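Local coordinates for protein luciferase-like monooxygenase (Streptomyces bottropensis, PDB 7BIP) that probably works as a luciferase-like monooxygenase in the biosynthesis of the aromatic polyketide rishirilide, using molecular oxygen to oxidise its substrate, at residues A[123-128]-A[150-155]; A[79-84]-A[119-124]; A[323-328]-A[337-342]. One frame throughout, in Å; residues are numbered along the deposited sequence.

Interactions 1 and 2 lie side by side on one flank of the TIM barrel, their centres about 8 Å apart; they share Met123 and Asp124, and the second subunit touches both. Interaction 3 is on the opposite side of the chain's centre, about 32 Å from interaction 2 and 38 Å from interaction 1, centre to centre. Interaction 1 is a small surface contact, one phenylalanine ring against the start of helix 126-142. Interaction 2 is buried, with stacked rings between the loop after strand 72-78 and the link joining helices 113-119 and 126-142. Interaction 3 is also buried, within a strand-helix unit of the barrel, and combines aliphatic and CH-pi packing with a water bridge.

Interaction 1: residues A[123-128]-A[150-155]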
ATOM      1  N   MET A 123      -9.905  23.175   6.538  1.00 22.68           N
ATOM      2  CA  MET A 123      -8.745  23.823   5.940  1.00 21.60           C
ATOM      3  C   MET A 123      -8.046  24.750   6.926  1.00 25.55           C
ATOM      4  O   MET A 123      -6.844  25.000   6.778  1.00 24.87           O
ATOM      5  CB  MET A 123      -9.167  24.604   4.696  1.00 25.00           C
ATOM      6  CG  MET A 123      -9.620  23.712   3.560  1.00 29.20           C
ATOM      7  SD  MET A 123      -9.878  24.617   2.029  0.69 34.45           S
ATOM      8  CE  MET A 123     -10.916  23.469   1.136  1.00 38.16           C
ATOM      9  N   ASP A 124      -8.765  25.221   7.950  1.00 21.99           N
ATOM     10  CA  ASP A 124      -8.252  26.254   8.849  1.00 28.65           C
ATOM     11  C   ASP A 124      -6.913  25.873   9.478  1.00 31.06           C
ATOM     12  O   ASP A 124      -5.991  26.692   9.527  1.00 36.62           O
ATOM     13  CB  ASP A 124      -9.282  26.555   9.940  1.00 33.77           C
ATOM     14  CG  ASP A 124     -10.499  27.301   9.411  1.00 47.43           C
ATOM     15  OD1 ASP A 124     -10.722  27.295   8.180  1.00 50.15           O
ATOM     16  OD2 ASP A 124     -11.231  27.897  10.233  1.00 47.08           O
ATOM     17  N   GLU A 125      -6.788  24.651   9.996  1.00 26.27           N
ATOM     18  CA  GLU A 125      -5.530  24.242  10.611  1.00 25.80           C
ATOM     19  C   GLU A 125      -4.774  23.234   9.763  1.00 22.53           C
ATOM     20  O   GLU A 125      -3.938  22.503  10.297  1.00 25.74           O
ATOM     21  CB  GLU A 125      -5.762  23.652  12.004  1.00 35.67           C
ATOM     22  CG  GLU A 125      -5.525  24.606  13.148  1.00 52.06           C
ATOM     23  CD  GLU A 125      -6.394  25.820  13.006  1.00 64.46           C
ATOM     24  OE1 GLU A 125      -5.867  26.937  12.681  1.00 69.14           O
ATOM     25  OE2 GLU A 125      -7.628  25.670  13.164  1.00 70.45           O
ATOM     26  N   SER A 126      -5.079  23.139   8.467  1.00 18.63           N
ATOM     27  CA  SER A 126      -4.394  22.146   7.645  1.00 22.87           C
ATOM     28  C   SER A 126      -2.884  22.375   7.627  1.00 20.93           C
ATOM     29  O   SER A 126      -2.118  21.411   7.548  1.00 20.58           O
ATOM     30  CB  SER A 126      -4.959  22.143   6.222  1.00 22.77           C
ATOM     31  OG  SER A 126      -4.739  23.398   5.610  1.00 25.67           O
ATOM     32  N   ARG A 127      -2.432  23.629   7.734  1.00 20.89           N
ATOM     33  CA  ARG A 127      -0.989  23.877   7.762  1.00 23.34           C
ATOM     34  C   ARG A 127      -0.345  23.264   9.001  1.00 21.42           C
ATOM     35  O   ARG A 127       0.732  22.661   8.922  1.00 18.27           O
ATOM     36  CB  ARG A 127      -0.682  25.372   7.714  1.00 25.68           C
ATOM     37  CG  ARG A 127       0.799  25.641   7.447  1.00 32.12           C
ATOM     38  CD  ARG A 127       1.519  26.124   8.701  1.00 53.98           C
ATOM     39  NE  ARG A 127       0.713  27.082   9.464  1.00 68.20           N
ATOM     40  CZ  ARG A 127       0.626  27.113  10.794  1.00 73.95           C
ATOM     41  NH1 ARG A 127      -0.134  28.023  11.382  1.00 78.36           N
ATOM     42  NH2 ARG A 127       1.294  26.238  11.538  1.00 73.12           N
ATOM     43  N   ALA A 128      -0.982  23.424  10.165  1.00 19.85           N
ATOM     44  CA  ALA A 128      -0.450  22.788  11.367  1.00 19.47           C
ATOM     45  C   ALA A 128      -0.522  21.269  11.263  1.00 19.08           C
ATOM     46  O   ALA A 128       0.408  20.572  11.679  1.00 17.82           O
ATOM     47  CB  ALA A 128      -1.190  23.278  12.614  1.00 17.29           C
ATOM     48  N   GLY A 150       1.178  15.663  20.183  1.00 12.71           N
ATOM     49  CA  GLY A 150       0.814  16.552  19.104  1.00 11.96           C
ATOM     50  C   GLY A 150      -0.534  17.215  19.287  1.00 17.52           C
ATOM     51  O   GLY A 150      -1.379  16.796  20.083  1.00 14.53           O
ATOM     52  N   THR A 151      -0.716  18.274  18.496  1.00 12.87           N
ATOM     53  CA  THR A 151      -1.992  18.976  18.445  1.00 12.66           C
ATOM     54  C   THR A 151      -3.098  18.041  17.978  1.00 14.83           C
ATOM     55  O   THR A 151      -4.238  18.129  18.453  1.00 13.97           O
ATOM     56  CB  THR A 151      -1.866  20.195  17.515  1.00 15.57           C
ATOM     57  OG1 THR A 151      -0.840  21.078  18.008  1.00 15.51           O
ATOM     58  CG2 THR A 151      -3.191  20.985  17.446  1.00 14.92           C
ATOM     59  N   PHE A 152      -2.769  17.105  17.095  1.00 15.19           N
ATOM     60  CA  PHE A 152      -3.765  16.253  16.468  1.00 13.21           C
ATOM     61  C   PHE A 152      -3.663  14.798  16.874  1.00 15.17           C
ATOM     62  O   PHE A 152      -4.686  14.118  16.913  1.00 15.24           O
ATOM     63  CB  PHE A 152      -3.675  16.402  14.945  1.00 12.18           C
ATOM     64  CG  PHE A 152      -3.728  17.828  14.524  1.00 13.12           C
ATOM     65  CD1 PHE A 152      -4.931  18.529  14.584  1.00 13.08           C
ATOM     66  CD2 PHE A 152      -2.570  18.516  14.186  1.00 16.99           C
ATOM     67  CE1 PHE A 152      -4.993  19.878  14.255  1.00 15.52           C
ATOM     68  CE2 PHE A 152      -2.618  19.875  13.869  1.00 17.27           C
ATOM     69  CZ  PHE A 152      -3.828  20.555  13.901  1.00 16.16           C
ATOM     70  N   HIS A 153      -2.473  14.309  17.219  1.00 13.39           N
ATOM     71  CA  HIS A 153      -2.322  12.936  17.683  1.00 12.17           C
ATOM     72  C   HIS A 153      -1.350  12.904  18.848  1.00 14.67           C
ATOM     73  O   HIS A 153      -0.355  13.630  18.843  1.00 15.76           O
ATOM     74  CB  HIS A 153      -1.820  12.028  16.555  1.00 15.50           C
ATOM     75  CG  HIS A 153      -2.649  12.108  15.313  1.00 15.62           C
ATOM     76  ND1 HIS A 153      -2.268  12.828  14.200  1.00 18.24           N
ATOM     77  CD2 HIS A 153      -3.867  11.587  15.026  1.00 15.36           C
ATOM     78  CE1 HIS A 153      -3.206  12.732  13.275  1.00 15.60           C
ATOM     79  NE2 HIS A 153      -4.183  11.981  13.750  1.00 18.11           N
ATOM     80  N   ARG A 154      -1.651  12.080  19.853  1.00 11.93           N
ATOM     81  CA  ARG A 154      -0.777  11.908  21.006  1.00 12.89           C
ATOM     82  C   ARG A 154      -0.511  10.426  21.215  1.00 17.08           C
ATOM     83  O   ARG A 154      -1.452   9.629  21.303  1.00 18.80           O
ATOM     84  CB  ARG A 154      -1.386  12.511  22.266  1.00 13.88           C
ATOM     85  CG  ARG A 154      -1.646  14.001  22.138  1.00 14.27           C
ATOM     86  CD  ARG A 154      -2.197  14.570  23.436  1.00 20.89           C
ATOM     87  NE  ARG A 154      -3.656  14.490  23.458  1.00 23.30           N
ATOM     88  CZ  ARG A 154      -4.368  14.100  24.506  1.00 30.40           C
ATOM     89  NH1 ARG A 154      -3.760  13.756  25.632  1.00 30.28           N
ATOM     90  NH2 ARG A 154      -5.688  14.059  24.426  1.00 27.94           N
ATOM     91  N   PHE A 155       0.761  10.055  21.299  1.00 13.48           N
ATOM     92  CA  PHE A 155       1.080   8.643  21.456  1.00 12.59           C
ATOM     93  C   PHE A 155       2.500   8.529  21.982  1.00 15.40           C
ATOM     94  O   PHE A 155       3.288   9.474  21.901  1.00 15.13           O
ATOM     95  CB  PHE A 155       0.922   7.876  20.133  1.00 16.82           C
ATOM     96  CG  PHE A 155       1.663   8.490  18.962  1.00 18.64           C
ATOM     97  CD1 PHE A 155       3.031   8.318  18.806  1.00 16.23           C
ATOM     98  CD2 PHE A 155       0.972   9.213  17.995  1.00 15.34           C
ATOM     99  CE1 PHE A 155       3.702   8.886  17.719  1.00 13.62           C
ATOM    100  CE2 PHE A 155       1.626   9.778  16.920  1.00 15.19           C
ATOM    101  CZ  PHE A 155       3.002   9.615  16.782  1.00 15.79           C
TER
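Met123 O is gripped twice by Ser126, from the backbone N at 3.1 Å and from the side-chain OG at 2.9 Å, both on the same face of the carbonyl plane. This double hold closes a type I beta turn from Met123 to Ser126 and brings the chain into helix 126-142, with Glu125 at the N-cap position. Ser126 OG is also hydrogen-bonded to Arg109 NH1, which ties the turn to the loop after strand 103-107. Against the first turn of that helix leans the connection of the 146-149/154-158 beta hairpin, which carries Phe152.

The Phe152 ring reaches the helix with its far end, CE2 and CZ. Its CG stands anti to the carbonyl carbon (chi1 -52°), which sends the ring out toward Ala128. The methyl CB of Ala128 lies in the ring plane at the edge, 3.9 Å from Phe152 CE2, while Ala128 C approaches the same CE2 obliquely at 3.6 Å. Phe152 CZ meets Glu125 CB at 4.1 Å, but the Glu125 carboxylate turns away. Thr151 CG2 covers one ring face from 3.6 Å above the plane, displaced toward the rim. The ring also rests on Arg129 and Glu132, farther along the helix. Without the ring, as with an alanine at Phe152, Ala128 CB and Glu125 CB would probably lose their aromatic neighbour and the hairpin connection would sit less firmly on the helix. Thr151 adds a polar tie, its OG1 hydrogen-bonded to Glu132 OE2.

Interaction 2: residues A[79-84]-A[119-124]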
ATOM      1  N   LEU A  79      -0.335  12.943   1.513  1.00 14.53           N
ATOM      2  CA  LEU A  79      -1.056  14.042   2.156  1.00 12.53           C
ATOM      3  C   LEU A  79      -1.194  13.767   3.648  1.00 13.95           C
ATOM      4  O   LEU A  79      -2.164  13.129   4.085  1.00 17.48           O
ATOM      5  CB  LEU A  79      -2.430  14.246   1.507  1.00 17.05           C
ATOM      6  CG  LEU A  79      -2.430  14.495  -0.010  1.00 17.66           C
ATOM      7  CD1 LEU A  79      -3.869  14.613  -0.520  1.00 15.98           C
ATOM      8  CD2 LEU A  79      -1.638  15.753  -0.360  1.00 18.65           C
ATOM      9  N   PRO A  80      -0.264  14.237   4.481  1.00 14.50           N
ATOM     10  CA  PRO A  80      -0.344  13.909   5.913  1.00 16.26           C
ATOM     11  C   PRO A  80      -1.641  14.349   6.569  1.00 22.06           C
ATOM     12  O   PRO A  80      -2.047  13.728   7.563  1.00 22.47           O
ATOM     13  CB  PRO A  80       0.874  14.632   6.517  1.00 19.22           C
ATOM     14  CG  PRO A  80       1.391  15.535   5.453  1.00 20.14           C
ATOM     15  CD  PRO A  80       0.965  14.975   4.144  1.00 17.41           C
ATOM     16  N   VAL A  81      -2.328  15.360   6.021  1.00 17.35           N
ATOM     17  CA  VAL A  81      -3.563  15.850   6.634  1.00 14.67           C
ATOM     18  C   VAL A  81      -4.634  14.765   6.697  1.00 20.32           C
ATOM     19  O   VAL A  81      -5.515  14.809   7.568  1.00 21.54           O
ATOM     20  CB  VAL A  81      -4.059  17.112   5.889  1.00 21.20           C
ATOM     21  CG1 VAL A  81      -4.522  16.794   4.465  1.00 18.52           C
ATOM     22  CG2 VAL A  81      -5.162  17.813   6.669  1.00 28.68           C
ATOM     23  N   PHE A  82      -4.578  13.767   5.812  1.00 17.23           N
ATOM     24  CA  PHE A  82      -5.667  12.805   5.702  1.00 16.85           C
ATOM     25  C   PHE A  82      -5.302  11.437   6.242  1.00 23.89           C
ATOM     26  O   PHE A  82      -6.027  10.467   5.999  1.00 24.69           O
ATOM     27  CB  PHE A  82      -6.128  12.667   4.249  1.00 17.36           C
ATOM     28  CG  PHE A  82      -6.757  13.906   3.710  1.00 15.17           C
ATOM     29  CD1 PHE A  82      -7.565  14.687   4.518  1.00 15.41           C
ATOM     30  CD2 PHE A  82      -6.521  14.303   2.405  1.00 18.22           C
ATOM     31  CE1 PHE A  82      -8.136  15.849   4.023  1.00 18.80           C
ATOM     32  CE2 PHE A  82      -7.097  15.457   1.906  1.00 17.78           C
ATOM     33  CZ  PHE A  82      -7.894  16.234   2.722  1.00 18.42           C
ATOM     34  N   THR A  83      -4.193  11.320   6.950  1.00 19.61           N
ATOM     35  CA  THR A  83      -3.841  10.034   7.497  1.00 18.75           C
ATOM     36  C   THR A  83      -3.367  10.248   8.927  1.00 22.68           C
ATOM     37  O   THR A  83      -3.401  11.362   9.460  1.00 29.97           O
ATOM     38  CB  THR A  83      -2.810   9.335   6.604  1.00 22.42           C
ATOM     39  OG1 THR A  83      -2.564   8.005   7.082  1.00 28.36           O
ATOM     40  CG2 THR A  83      -1.503  10.127   6.549  1.00 25.98           C
ATOM     41  N   HIS A  84      -2.981   9.165   9.559  1.00 15.39           N
ATOM     42  CA  HIS A  84      -2.372   9.170  10.874  1.00 11.18           C
ATOM     43  C   HIS A  84      -0.875   8.931  10.732  1.00 11.97           C
ATOM     44  O   HIS A  84      -0.465   8.041   9.978  1.00 11.92           O
ATOM     45  CB  HIS A  84      -2.987   8.062  11.727  1.00 13.83           C
ATOM     46  CG  HIS A  84      -2.691   8.180  13.187  1.00 13.30           C
ATOM     47  ND1 HIS A  84      -1.425   8.028  13.708  1.00 13.31           N
ATOM     48  CD2 HIS A  84      -3.511   8.404  14.242  1.00 13.73           C
ATOM     49  CE1 HIS A  84      -1.471   8.182  15.018  1.00 12.84           C
ATOM     50  NE2 HIS A  84      -2.725   8.396  15.370  1.00 15.40           N
ATOM     51  N   PHE A 119     -13.356  13.980   4.467  1.00 14.62           N
ATOM     52  CA  PHE A 119     -12.633  13.514   5.642  1.00 11.75           C
ATOM     53  C   PHE A 119     -12.968  14.327   6.886  1.00 13.24           C
ATOM     54  O   PHE A 119     -12.450  14.022   7.965  1.00 19.07           O
ATOM     55  CB  PHE A 119     -11.126  13.529   5.371  1.00 13.98           C
ATOM     56  CG  PHE A 119     -10.654  12.381   4.522  1.00 14.18           C
ATOM     57  CD1 PHE A 119     -10.467  11.131   5.078  1.00 19.27           C
ATOM     58  CD2 PHE A 119     -10.382  12.555   3.166  1.00 16.14           C
ATOM     59  CE1 PHE A 119     -10.023  10.066   4.306  1.00 21.55           C
ATOM     60  CE2 PHE A 119      -9.929  11.492   2.383  1.00 17.92           C
ATOM     61  CZ  PHE A 119      -9.756  10.246   2.958  1.00 20.36           C
ATOM     62  N   GLU A 120     -13.857  15.314   6.760  1.00 19.00           N
ATOM     63  CA  GLU A 120     -14.317  16.128   7.884  1.00 15.08           C
ATOM     64  C   GLU A 120     -13.141  16.805   8.579  1.00 19.05           C
ATOM     65  O   GLU A 120     -13.040  16.828   9.810  1.00 22.82           O
ATOM     66  CB  GLU A 120     -15.143  15.296   8.874  1.00 15.04           C
ATOM     67  CG  GLU A 120     -16.408  14.707   8.245  1.00 18.58           C
ATOM     68  CD  GLU A 120     -17.178  13.833   9.217  1.00 21.10           C
ATOM     69  OE1 GLU A 120     -18.098  14.355   9.890  1.00 22.06           O
ATOM     70  OE2 GLU A 120     -16.859  12.629   9.318  1.00 19.89           O
ATOM     71  N   ILE A 121     -12.235  17.353   7.774  1.00 18.34           N
ATOM     72  CA  ILE A 121     -11.087  18.096   8.266  1.00 22.07           C
ATOM     73  C   ILE A 121     -11.204  19.529   7.774  1.00 20.89           C
ATOM     74  O   ILE A 121     -11.547  19.774   6.611  1.00 21.31           O
ATOM     75  CB  ILE A 121      -9.760  17.460   7.802  1.00 22.36           C
ATOM     76  CG1 ILE A 121      -9.618  16.048   8.382  1.00 31.38           C
ATOM     77  CG2 ILE A 121      -8.573  18.374   8.141  1.00 29.81           C
ATOM     78  CD1 ILE A 121      -9.571  16.008   9.883  1.00 36.95           C
ATOM     79  N   SER A 122     -10.936  20.479   8.659  1.00 17.87           N
ATOM     80  CA  SER A 122     -11.003  21.877   8.271  1.00 15.74           C
ATOM     81  C   SER A 122      -9.739  22.302   7.531  1.00 18.68           C
ATOM     82  O   SER A 122      -8.634  21.854   7.847  1.00 22.74           O
ATOM     83  CB  SER A 122     -11.189  22.749   9.506  1.00 18.09           C
ATOM     84  OG  SER A 122     -11.231  24.109   9.130  1.00 33.41           O
ATOM     85  N   MET A 123      -9.905  23.175   6.538  1.00 22.68           N
ATOM     86  CA  MET A 123      -8.745  23.823   5.940  1.00 21.60           C
ATOM     87  C   MET A 123      -8.046  24.750   6.926  1.00 25.55           C
ATOM     88  O   MET A 123      -6.844  25.000   6.778  1.00 24.87           O
ATOM     89  CB  MET A 123      -9.167  24.604   4.696  1.00 25.00           C
ATOM     90  CG  MET A 123      -9.620  23.712   3.560  1.00 29.20           C
ATOM     91  SD  MET A 123      -9.878  24.617   2.029  0.69 34.45           S
ATOM     92  CE  MET A 123     -10.916  23.469   1.136  1.00 38.16           C
ATOM     93  N   ASP A 124      -8.765  25.221   7.950  1.00 21.99           N
ATOM     94  CA  ASP A 124      -8.252  26.254   8.849  1.00 28.65           C
ATOM     95  C   ASP A 124      -6.913  25.873   9.478  1.00 31.06           C
ATOM     96  O   ASP A 124      -5.991  26.692   9.527  1.00 36.62           O
ATOM     97  CB  ASP A 124      -9.282  26.555   9.940  1.00 33.77           C
ATOM     98  CG  ASP A 124     -10.499  27.301   9.411  1.00 47.43           C
ATOM     99  OD1 ASP A 124     -10.722  27.295   8.180  1.00 50.15           O
ATOM    100  OD2 ASP A 124     -11.231  27.897  10.233  1.00 47.08           O
TER
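The ring of Phe82 is sandwiched between a partner from across the contact and its own chain neighbour: Phe119 lies over one face and Val81 CG1 over the other. The two phenylalanines form an offset stack, centroids 4.8 Å apart and planes inclined by 19°. Phe119 CD2 sits 3.8 Å above the Phe82 plane, shifted toward the rim, and Phe119 CB is 3.8 Å from Phe82 CD1. On the opposite face Val81 CG1 is 3.5 Å above the ring plane, over its centre.

Ile121 reaches the rim instead, its CB near the ring plane and 4.4 Å from Phe82 CE1. Val81 extends CG2 anti to its backbone N (chi1 of CG1 68°), where it meets Ile121 CG2 at 3.8 Å as the two side chains slide past each other in opposite directions. Between Phe119 and Ile121 the chain leaves its helix through a Schellman motif at Glu120, whose positive phi turns the backbone so that both apolar neighbours face the 79-84 loop.

Tyr46 and Phe116 add edge-to-face contacts to Phe119 and Phe82 respectively, and Phe119 also meets the His84 ring of the second subunit. Segment 79-84 runs from strand 72-78 of the TIM barrel into helix 85-98, whereas 119-124, against which it packs, joins helices 113-119 and 126-142.

Interaction 3: residues A[323-328]-A[337-342]; sequences LQVISG and RTMRLF
Thr338 opens the helical side of the contact by pressing CG2 against Val325 CG1, 4.0 Å away. This is a strand-helix unit of the TIM barrel: strand 320-324, hydrogen-bonded beside strands 2-6 and 228-236, is followed by helix 332-345, which packs back on it. In Thr338 a chi1 of -70° puts OG1 beside the backbone N and turns CG2 to the valine. Thr338 OG1 is hydrogen-bonded to Leu236 N and Glu334 O as well as to a water 2.9 Å from it. The water in turn donates to Val325 O at 3.0 Å, so a polar bridge runs beside the apolar touch. Val325 O also has Ser335 OG as a partner.

Met339 comes next, its CG 4.3 Å from Val325 CG1, so that this one methyl branch meets two successive helix residues. Met339 also packs on Leu28 and Ala32 of helix 18-35.

One turn beyond Thr338, Phe342 offers a ring face to Leu323. Its CG lies anti to the backbone N (chi1 -161°), which brings the ring across the leucine. Phe3 meets the same ring from strand 2-6. Leu323 CD1 makes a CH-pi contact, 3.7 Å from the Phe342 centroid and only 6° off the ring normal, while the other methyl, Leu323 CD2, reaches Phe342 CE1 at 4.0 Å.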
ATOM      1  N   LEU A 323       8.677  13.670 -15.504  1.00 11.94           N
ATOM      2  CA  LEU A 323       7.969  13.836 -16.772  1.00  9.83           C
ATOM      3  C   LEU A 323       6.604  13.168 -16.660  1.00 14.38           C
ATOM      4  O   LEU A 323       6.513  11.945 -16.550  1.00 16.05           O
ATOM      5  CB  LEU A 323       8.790  13.232 -17.908  1.00 13.05           C
ATOM      6  CG  LEU A 323      10.242  13.711 -17.986  1.00 15.24           C
ATOM      7  CD1 LEU A 323      11.057  12.727 -18.811  1.00 17.41           C
ATOM      8  CD2 LEU A 323      10.317  15.127 -18.580  1.00 16.06           C
ATOM      9  N   GLN A 324       5.545  13.970 -16.674  1.00 11.64           N
ATOM     10  CA  GLN A 324       4.191  13.440 -16.547  1.00 14.87           C
ATOM     11  C   GLN A 324       3.720  12.944 -17.916  1.00 14.14           C
ATOM     12  O   GLN A 324       3.423  13.755 -18.802  1.00 14.57           O
ATOM     13  CB  GLN A 324       3.271  14.520 -15.984  1.00 18.57           C
ATOM     14  CG  GLN A 324       1.810  14.146 -16.045  1.00 25.85           C
ATOM     15  CD  GLN A 324       1.564  12.829 -15.364  1.00 30.69           C
ATOM     16  OE1 GLN A 324       2.079  12.584 -14.276  1.00 35.60           O
ATOM     17  NE2 GLN A 324       0.795  11.965 -16.001  1.00 25.72           N
ATOM     18  N   VAL A 325       3.628  11.620 -18.101  1.00 13.08           N
ATOM     19  CA  VAL A 325       3.530  11.036 -19.443  1.00 14.47           C
ATOM     20  C   VAL A 325       2.178  10.399 -19.739  1.00 15.18           C
ATOM     21  O   VAL A 325       1.990   9.895 -20.853  1.00 15.00           O
ATOM     22  CB  VAL A 325       4.654  10.009 -19.701  1.00 14.44           C
ATOM     23  CG1 VAL A 325       6.033  10.690 -19.732  1.00 14.87           C
ATOM     24  CG2 VAL A 325       4.637   8.903 -18.653  1.00 14.74           C
ATOM     25  N   ILE A 326       1.225  10.424 -18.811  1.00 13.29           N
ATOM     26  CA  ILE A 326      -0.089   9.841 -19.072  1.00 13.35           C
ATOM     27  C   ILE A 326      -1.163  10.907 -18.917  1.00 20.05           C
ATOM     28  O   ILE A 326      -0.979  11.908 -18.218  1.00 22.44           O
ATOM     29  CB  ILE A 326      -0.379   8.634 -18.151  1.00 14.78           C
ATOM     30  CG1 ILE A 326      -0.396   9.075 -16.687  1.00 16.84           C
ATOM     31  CG2 ILE A 326       0.658   7.545 -18.379  1.00 14.93           C
ATOM     32  CD1 ILE A 326      -0.852   8.017 -15.723  1.00 15.67           C
ATOM     33  N   SER A 327      -2.288  10.694 -19.596  1.00 23.49           N
ATOM     34  CA  SER A 327      -3.421  11.610 -19.470  1.00 32.28           C
ATOM     35  C   SER A 327      -4.641  11.112 -20.227  1.00 36.63           C
ATOM     36  O   SER A 327      -4.582  10.890 -21.441  1.00 40.08           O
ATOM     37  CB  SER A 327      -3.070  13.016 -19.965  1.00 29.18           C
ATOM     38  OG  SER A 327      -4.171  13.892 -19.749  1.00 37.78           O
ATOM     39  N   GLY A 328      -5.752  10.954 -19.516  1.00 36.41           N
ATOM     40  CA  GLY A 328      -6.999  10.612 -20.167  1.00 32.62           C
ATOM     41  C   GLY A 328      -6.911   9.260 -20.831  1.00 35.82           C
ATOM     42  O   GLY A 328      -6.342   8.306 -20.292  1.00 33.36           O
ATOM     43  N   ARG A 337       6.112   5.761 -26.329  1.00 14.96           N
ATOM     44  CA  ARG A 337       6.892   6.457 -27.354  1.00 14.81           C
ATOM     45  C   ARG A 337       7.582   7.682 -26.773  1.00 15.53           C
ATOM     46  O   ARG A 337       8.764   7.925 -27.047  1.00 14.64           O
ATOM     47  CB  ARG A 337       5.997   6.859 -28.531  1.00 14.65           C
ATOM     48  CG  ARG A 337       6.721   7.739 -29.555  1.00 15.23           C
ATOM     49  CD  ARG A 337       5.844   8.019 -30.778  1.00 16.27           C
ATOM     50  NE  ARG A 337       4.719   8.873 -30.446  1.00 18.63           N
ATOM     51  CZ  ARG A 337       3.839   9.315 -31.336  1.00 17.22           C
ATOM     52  NH1 ARG A 337       3.955   8.953 -32.618  1.00 18.59           N
ATOM     53  NH2 ARG A 337       2.844  10.093 -30.945  1.00 18.73           N
ATOM     54  N   THR A 338       6.857   8.461 -25.959  1.00 12.43           N
ATOM     55  CA  THR A 338       7.456   9.615 -25.299  1.00 13.91           C
ATOM     56  C   THR A 338       8.674   9.197 -24.497  1.00 12.94           C
ATOM     57  O   THR A 338       9.736   9.825 -24.581  1.00 16.84           O
ATOM     58  CB  THR A 338       6.431  10.291 -24.380  1.00 12.76           C
ATOM     59  OG1 THR A 338       5.418  10.929 -25.165  1.00 12.15           O
ATOM     60  CG2 THR A 338       7.104  11.343 -23.489  1.00 14.32           C
ATOM     61  N   MET A 339       8.542   8.118 -23.717  1.00 12.65           N
ATOM     62  CA  MET A 339       9.659   7.692 -22.886  1.00 14.12           C
ATOM     63  C   MET A 339      10.815   7.184 -23.738  1.00 14.49           C
ATOM     64  O   MET A 339      11.977   7.487 -23.448  1.00 15.73           O
ATOM     65  CB  MET A 339       9.197   6.630 -21.892  1.00 17.80           C
ATOM     66  CG  MET A 339       8.277   7.195 -20.821  1.00 12.40           C
ATOM     67  SD  MET A 339       7.602   5.870 -19.817  1.00 14.99           S
ATOM     68  CE  MET A 339       9.078   5.237 -19.036  1.00 17.07           C
ATOM     69  N   ARG A 340      10.516   6.422 -24.797  1.00 14.97           N
ATOM     70  CA  ARG A 340      11.580   5.894 -25.648  1.00 14.82           C
ATOM     71  C   ARG A 340      12.322   7.012 -26.373  1.00 15.13           C
ATOM     72  O   ARG A 340      13.554   6.971 -26.482  1.00 17.45           O
ATOM     73  CB  ARG A 340      11.007   4.888 -26.646  1.00 17.33           C
ATOM     74  CG  ARG A 340      10.560   3.593 -25.984  1.00 23.14           C
ATOM     75  CD  ARG A 340      10.402   2.443 -26.968  1.00 35.82           C
ATOM     76  NE  ARG A 340      10.105   1.199 -26.260  1.00 42.75           N
ATOM     77  CZ  ARG A 340       8.886   0.683 -26.138  1.00 49.25           C
ATOM     78  NH1 ARG A 340       7.846   1.297 -26.690  1.00 50.86           N
ATOM     79  NH2 ARG A 340       8.708  -0.451 -25.470  1.00 53.49           N
ATOM     80  N   LEU A 341      11.601   8.026 -26.863  1.00 15.21           N
ATOM     81  CA  LEU A 341      12.274   9.129 -27.544  1.00 16.04           C
ATOM     82  C   LEU A 341      13.117   9.939 -26.569  1.00 14.95           C
ATOM     83  O   LEU A 341      14.231  10.359 -26.900  1.00 16.67           O
ATOM     84  CB  LEU A 341      11.244  10.023 -28.241  1.00 13.05           C
ATOM     85  CG  LEU A 341      10.609   9.462 -29.515  1.00 13.89           C
ATOM     86  CD1 LEU A 341       9.458  10.373 -29.983  1.00 14.13           C
ATOM     87  CD2 LEU A 341      11.639   9.278 -30.628  1.00 16.92           C
ATOM     88  N   PHE A 342      12.604  10.161 -25.357  1.00 12.84           N
ATOM     89  CA  PHE A 342      13.378  10.886 -24.363  1.00 13.90           C
ATOM     90  C   PHE A 342      14.640  10.119 -24.006  1.00 16.17           C
ATOM     91  O   PHE A 342      15.719  10.704 -23.892  1.00 16.95           O
ATOM     92  CB  PHE A 342      12.533  11.140 -23.110  1.00 12.72           C
ATOM     93  CG  PHE A 342      13.066  12.235 -22.234  1.00 16.28           C
ATOM     94  CD1 PHE A 342      12.515  13.508 -22.281  1.00 18.93           C
ATOM     95  CD2 PHE A 342      14.127  12.003 -21.368  1.00 18.12           C
ATOM     96  CE1 PHE A 342      13.012  14.524 -21.481  1.00 21.09           C
ATOM     97  CE2 PHE A 342      14.617  13.024 -20.564  1.00 18.59           C
ATOM     98  CZ  PHE A 342      14.064  14.279 -20.630  1.00 19.88           C
TER
HETATM   99  O   HOH W   1       3.480  11.235 -23.094  1.00 15.20           O